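Local coordinates for putative iron-regulated protein A (Parabacteroides distasonis ATCC 8503, PDB 4ECG), which binds calcium ions and is probably a metalloendopeptidase-like member of the imelysin (M75) family, at residues A[109-114]-A[277-282]. Residues are numbered along the deposited sequence; the frame is centred on the assembly and turned at random.
Sequences DSWPLD and ESWYSW. With CA (calcium ion), chain F; CA (calcium ion), chain K.
Trp-111 lies against the backbone and aliphatic arm of Glu-277, and this is the tightly packed half of the contact. Glu-277 CA stands 3.8 Å from the centroid of the five-membered ring of Trp-111, 16° off its normal, which defines a CH-pi contact over the face. The arm then runs back along the indole, extended beyond CG, with CG of Glu-277 3.8 Å from CG of Trp-111. The opposite face carries CB of Pro-112, the residue joined to Trp-111 by a cis peptide bond. At its far rim the indole turns an edge toward the face of Tyr-280 in an offset edge-to-face pair, planes 72° apart, with Trp-111 CZ3 3.6 Å from Tyr-280 CE2. Trp-279 meets the same six-membered ring rim to rim, completing an aromatic cluster.

Packing is looser beside Leu-113, whose CD1 approaches the edge of Tyr-280 at CE2 with a separation of 4.1 Å. A water bridges this side, 3.0 Å from both Leu-113 N and Tyr-280 OH. Water-rich too is the calcium bound by Trp-111 O at 2.3 Å, with three waters.

No direct hydrogen bond joins the two segments. Glu-277 OE2 and Asp-109 OD2 remain 3.6 Å apart, an approach of like charges probably eased by another calcium, which Asp-109 OD2 binds at 2.5 Å together with Glu-92. Trp-88 NE1 hydrogen-bonds the same OD2, Arg-85 salt-bridges OD1, and His-149 hydrogen-bonds Glu-277 OE2. A further water joins that oxygen to Asp-109 O. Two interhelical loops of this imelysin-like fold thus meet between an aromatic cluster and two calcium sites.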
# COMPACT_ATOMS: atom_id res chain seq x y z
N ASP A 109 7.93 3.41 -4.13
CA ASP A 109 7.94 2.80 -2.80
C ASP A 109 8.81 1.55 -2.71
O ASP A 109 8.44 0.58 -2.06
CB ASP A 109 6.49 2.52 -2.39
CG ASP A 109 6.28 2.34 -0.85
OD1 ASP A 109 7.03 2.92 -0.02
OD2 ASP A 109 5.30 1.63 -0.48
N SER A 110 10.00 1.62 -3.29
CA SER A 110 10.91 0.50 -3.17
C SER A 110 11.50 0.37 -1.76
O SER A 110 11.85 1.36 -1.11
CB SER A 110 12.03 0.57 -4.23
OG SER A 110 11.49 0.50 -5.55
N TRP A 111 11.60 -0.88 -1.32
CA TRP A 111 12.27 -1.26 -0.09
C TRP A 111 12.90 -2.64 -0.27
O TRP A 111 12.31 -3.54 -0.91
CB TRP A 111 11.25 -1.29 1.04
CG TRP A 111 11.86 -1.54 2.38
CD1 TRP A 111 11.88 -2.73 3.10
CD2 TRP A 111 12.63 -0.60 3.19
NE1 TRP A 111 12.60 -2.59 4.26
CE2 TRP A 111 13.09 -1.34 4.37
CE3 TRP A 111 13.05 0.71 3.02
CZ2 TRP A 111 13.87 -0.75 5.34
CZ3 TRP A 111 13.83 1.30 4.01
CH2 TRP A 111 14.22 0.59 5.15
N PRO A 112 14.12 -2.84 0.26
CA PRO A 112 15.02 -1.83 0.87
C PRO A 112 15.71 -0.94 -0.17
O PRO A 112 15.52 -1.11 -1.38
CB PRO A 112 16.07 -2.69 1.60
CG PRO A 112 16.12 -3.93 0.80
CD PRO A 112 14.73 -4.18 0.27
N LEU A 113 16.53 -0.02 0.33
CA LEU A 113 17.18 0.96 -0.47
C LEU A 113 18.62 0.55 -0.73
O LEU A 113 19.22 -0.17 0.04
CB LEU A 113 17.14 2.34 0.24
CG LEU A 113 15.77 2.93 0.55
CD1 LEU A 113 15.95 4.15 1.49
CD2 LEU A 113 14.98 3.27 -0.72
N ASP A 114 19.18 1.07 -1.82
CA ASP A 114 20.58 0.99 -2.06
C ASP A 114 21.30 2.14 -1.35
O ASP A 114 21.60 3.20 -1.94
CB ASP A 114 20.83 0.99 -3.56
CG ASP A 114 22.34 1.04 -3.92
OD1 ASP A 114 23.18 0.86 -3.02
OD2 ASP A 114 22.66 1.25 -5.10
N GLU A 277 10.13 -2.33 6.91
CA GLU A 277 9.74 -1.18 6.11
C GLU A 277 9.14 -0.04 6.97
O GLU A 277 8.21 -0.28 7.72
CB GLU A 277 8.73 -1.64 5.05
CG GLU A 277 8.53 -0.64 3.92
CD GLU A 277 7.73 -1.18 2.72
OE1 GLU A 277 7.57 -2.43 2.58
OE2 GLU A 277 7.25 -0.33 1.90
N SER A 278 9.66 1.19 6.82
CA SER A 278 9.23 2.41 7.54
C SER A 278 9.72 2.41 8.99
O SER A 278 9.20 3.11 9.81
CB SER A 278 7.72 2.61 7.53
OG SER A 278 7.27 2.73 6.22
N TRP A 279 10.78 1.70 9.29
CA TRP A 279 11.43 1.92 10.54
C TRP A 279 12.08 3.26 10.71
O TRP A 279 12.28 3.71 11.85
CB TRP A 279 12.42 0.79 10.82
CG TRP A 279 13.81 0.90 10.26
CD1 TRP A 279 14.28 0.36 9.08
CD2 TRP A 279 14.98 1.52 10.89
NE1 TRP A 279 15.62 0.63 8.91
CE2 TRP A 279 16.10 1.28 9.98
CE3 TRP A 279 15.19 2.21 12.06
CZ2 TRP A 279 17.38 1.71 10.26
CZ3 TRP A 279 16.48 2.65 12.33
CH2 TRP A 279 17.55 2.41 11.43
N TYR A 280 12.44 3.95 9.65
CA TYR A 280 13.06 5.27 9.85
C TYR A 280 12.12 6.20 10.62
O TYR A 280 12.55 6.92 11.53
CB TYR A 280 13.48 5.93 8.51
CG TYR A 280 14.41 5.10 7.65
CD1 TYR A 280 15.44 4.32 8.22
CD2 TYR A 280 14.30 5.10 6.27
CE1 TYR A 280 16.31 3.59 7.42
CE2 TYR A 280 15.14 4.34 5.49
CZ TYR A 280 16.15 3.60 6.04
OH TYR A 280 16.99 2.82 5.21
N SER A 281 10.83 6.14 10.28
CA SER A 281 9.85 7.04 10.80
C SER A 281 8.91 6.37 11.80
O SER A 281 8.03 7.06 12.36
CB SER A 281 9.01 7.62 9.65
OG SER A 281 8.28 6.62 9.00
N TRP A 282 9.08 5.07 12.01
CA TRP A 282 8.14 4.28 12.85
C TRP A 282 6.73 4.36 12.28
O TRP A 282 5.81 4.73 12.98
CB TRP A 282 8.12 4.76 14.31
CG TRP A 282 9.42 4.62 15.09
CD1 TRP A 282 10.68 4.30 14.59
CD2 TRP A 282 9.64 4.83 16.55
NE1 TRP A 282 11.61 4.29 15.60
CE2 TRP A 282 11.06 4.58 16.78
CE3 TRP A 282 8.83 5.20 17.61
CZ2 TRP A 282 11.63 4.70 18.05
CZ3 TRP A 282 9.40 5.32 18.89
CH2 TRP A 282 10.77 5.08 19.10
CA CA F . 4.54 -0.54 0.60
CA CA K . 11.21 -5.32 -1.93
O HOH W 1 7.70 -1.55 -0.62
O HOH W 2 11.77 -3.58 -3.49
O HOH W 3 17.12 0.51 3.26
O HOH W 4 12.30 -6.77 -0.29
O HOH W 5 9.45 -3.70 -1.41